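Local coordinates for TrwG protein (Bartonella grahamii, PDB 4NHF) that probably serves as a VirB8-family component of a type IV secretion system, this chain being the protein's soluble domain, at residues W48-V53 with R108-N113. Residues are numbered along the deposited sequence; the frame is centred on the assembly and turned at random.
Sequences WLNQYV and RSIQLN
Leu49 CD1 lies 3.6 Å from Leu112 CD2, the closest pair where helix 42-57 rests on strand 102-112, outermost in this chain's sheet. The two leucines meet methyl to methyl with their side chains set at a slant. CG of Leu112 is anti to its carbonyl carbon (chi1 -51°), which swings the branch nearer the helix than the CB direction alone would bring it. Leu49 CD1 also comes within 4.3 Å of Ile110 CG2, more loosely. Ile110, two residues before Leu112 and on the same face of the strand, points its CB toward the helix; with chi2 at 169° its chain is extended, and CD1 ends 3.9 Å from Asn50 CB. On the strand's other face, Gln111 NE2 donates to Ser109 OG (2.7 Å), which lies almost in the glutamine's amide plane.

Leu49 continues onto Ala118, Ile144 and Tyr146 of the next two strands, while Leu159 of the second subunit packs on Asn50 and Ile110. The segment axes, 10.0 Å apart at 129°, fit a helix lying across the curved sheet of the NTF2-like VirB8 fold. The closest atoms are carbons on both sides, Asn50 lending its aliphatic CB, not its amide; with 141 Å² buried, modest van der Waals contact probably holds the segments here, without a directional bond between them to fix their register.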
loop_
_atom_site.group_PDB
_atom_site.type_symbol
_atom_site.label_atom_id
_atom_site.label_comp_id
_atom_site.label_asym_id
_atom_site.label_seq_id
_atom_site.Cartn_x
_atom_site.Cartn_y
_atom_site.Cartn_z
ATOM N N TRP A 48 1.354 -0.307 10.584
ATOM C CA TRP A 48 0.154 0.475 10.313
ATOM C C TRP A 48 0.400 1.983 10.383
ATOM O O TRP A 48 -0.134 2.756 9.569
ATOM C CB TRP A 48 -0.988 0.024 11.241
ATOM C CG TRP A 48 -1.507 -1.280 10.846
ATOM C CD1 TRP A 48 -1.329 -2.475 11.498
ATOM C CD2 TRP A 48 -2.267 -1.570 9.690
ATOM N NE1 TRP A 48 -1.916 -3.494 10.789
ATOM C CE2 TRP A 48 -2.506 -2.954 9.679
ATOM C CE3 TRP A 48 -2.733 -0.802 8.631
ATOM C CZ2 TRP A 48 -3.215 -3.577 8.657
ATOM C CZ3 TRP A 48 -3.474 -1.416 7.640
ATOM C CH2 TRP A 48 -3.705 -2.788 7.663
ATOM N N LEU A 49 1.242 2.427 11.318
ATOM C CA LEU A 49 1.548 3.854 11.398
ATOM C C LEU A 49 2.296 4.314 10.153
ATOM O O LEU A 49 2.039 5.409 9.656
ATOM C CB LEU A 49 2.360 4.197 12.637
ATOM C CG LEU A 49 1.536 4.094 13.939
ATOM C CD1 LEU A 49 2.496 3.929 15.062
ATOM C CD2 LEU A 49 0.614 5.287 14.169
ATOM N N ASN A 50 3.280 3.515 9.721
ATOM C CA ASN A 50 3.965 3.773 8.495
ATOM C C ASN A 50 3.018 3.799 7.309
ATOM O O ASN A 50 3.132 4.733 6.463
ATOM C CB ASN A 50 5.057 2.717 8.303
ATOM C CG ASN A 50 5.924 2.964 7.082
ATOM O OD1 ASN A 50 6.575 4.001 6.955
ATOM N ND2 ASN A 50 5.985 1.983 6.211
ATOM N N GLN A 51 2.140 2.789 7.164
ATOM C CA GLN A 51 1.208 2.831 6.020
ATOM C C GLN A 51 0.328 4.119 6.059
ATOM O O GLN A 51 0.033 4.731 5.035
ATOM C CB GLN A 51 0.346 1.590 5.902
ATOM C CG GLN A 51 1.107 0.339 5.406
ATOM C CD GLN A 51 1.783 0.531 4.077
ATOM O OE1 GLN A 51 1.152 0.970 3.123
ATOM N NE2 GLN A 51 3.069 0.300 4.018
ATOM N N TYR A 52 -0.063 4.534 7.251
ATOM C CA TYR A 52 -0.949 5.686 7.363
ATOM C C TYR A 52 -0.252 6.962 6.885
ATOM O O TYR A 52 -0.817 7.742 6.148
ATOM C CB TYR A 52 -1.455 5.905 8.765
ATOM C CG TYR A 52 -2.512 6.974 8.847
ATOM C CD1 TYR A 52 -3.802 6.746 8.436
ATOM C CD2 TYR A 52 -2.205 8.211 9.358
ATOM C CE1 TYR A 52 -4.772 7.750 8.532
ATOM C CE2 TYR A 52 -3.146 9.227 9.430
ATOM C CZ TYR A 52 -4.434 9.002 9.019
ATOM O OH TYR A 52 -5.333 10.052 9.155
ATOM N N VAL A 53 0.968 7.176 7.338
ATOM C CA VAL A 53 1.677 8.389 7.015
ATOM C C VAL A 53 1.991 8.362 5.529
ATOM O O VAL A 53 1.798 9.378 4.862
ATOM C CB VAL A 53 2.944 8.493 7.888
ATOM C CG1 VAL A 53 3.859 9.562 7.407
ATOM C CG2 VAL A 53 2.547 8.745 9.351
ATOM N N ARG A 108 11.418 8.582 8.254
ATOM C CA ARG A 108 12.733 8.418 8.827
ATOM C C ARG A 108 12.744 7.594 10.102
ATOM O O ARG A 108 13.630 6.759 10.269
ATOM C CB ARG A 108 13.368 9.765 9.056
ATOM C CG ARG A 108 13.608 10.497 7.736
ATOM C CD ARG A 108 14.577 9.763 6.788
ATOM N NE ARG A 108 15.957 9.990 7.251
ATOM C CZ ARG A 108 16.829 9.050 7.595
ATOM N NH1 ARG A 108 16.535 7.747 7.517
ATOM N NH2 ARG A 108 18.028 9.428 8.016
ATOM N N SER A 109 11.771 7.802 10.980
ATOM C CA SER A 109 11.757 7.071 12.261
ATOM C C SER A 109 10.391 7.108 12.882
ATOM O O SER A 109 9.611 7.981 12.620
ATOM C CB SER A 109 12.831 7.603 13.249
ATOM O OG SER A 109 12.439 8.847 13.779
ATOM N N ILE A 110 10.109 6.125 13.711
ATOM C CA ILE A 110 8.803 5.987 14.309
ATOM C C ILE A 110 9.043 5.657 15.783
ATOM O O ILE A 110 9.656 4.645 16.090
ATOM C CB ILE A 110 7.976 4.846 13.659
ATOM C CG1 ILE A 110 7.648 5.164 12.189
ATOM C CG2 ILE A 110 6.722 4.624 14.461
ATOM C CD1 ILE A 110 7.061 3.961 11.428
ATOM N N GLN A 111 8.580 6.510 16.671
ATOM C CA GLN A 111 8.671 6.235 18.102
ATOM C C GLN A 111 7.295 5.958 18.647
ATOM O O GLN A 111 6.373 6.682 18.356
ATOM C CB GLN A 111 9.288 7.399 18.902
ATOM C CG GLN A 111 10.688 7.784 18.495
ATOM C CD GLN A 111 10.720 8.525 17.157
ATOM O OE1 GLN A 111 9.950 9.470 16.908
ATOM N NE2 GLN A 111 11.599 8.071 16.259
ATOM N N LEU A 112 7.197 4.962 19.523
ATOM C CA LEU A 112 5.974 4.647 20.242
ATOM C C LEU A 112 6.107 4.878 21.746
ATOM O O LEU A 112 7.135 4.558 22.323
ATOM C CB LEU A 112 5.690 3.150 20.077
ATOM C CG LEU A 112 5.698 2.533 18.683
ATOM C CD1 LEU A 112 5.291 1.093 18.835
ATOM C CD2 LEU A 112 4.750 3.291 17.810
ATOM N N ASN A 113 5.056 5.348 22.404
ATOM C CA ASN A 113 5.040 5.283 23.886
ATOM C C ASN A 113 4.260 4.115 24.497
ATOM O O ASN A 113 4.066 4.072 25.694
ATOM C CB ASN A 113 4.545 6.566 24.507
ATOM C CG ASN A 113 3.042 6.668 24.523
ATOM O OD1 ASN A 113 2.306 5.843 23.917
ATOM N ND2 ASN A 113 2.551 7.709 25.216
#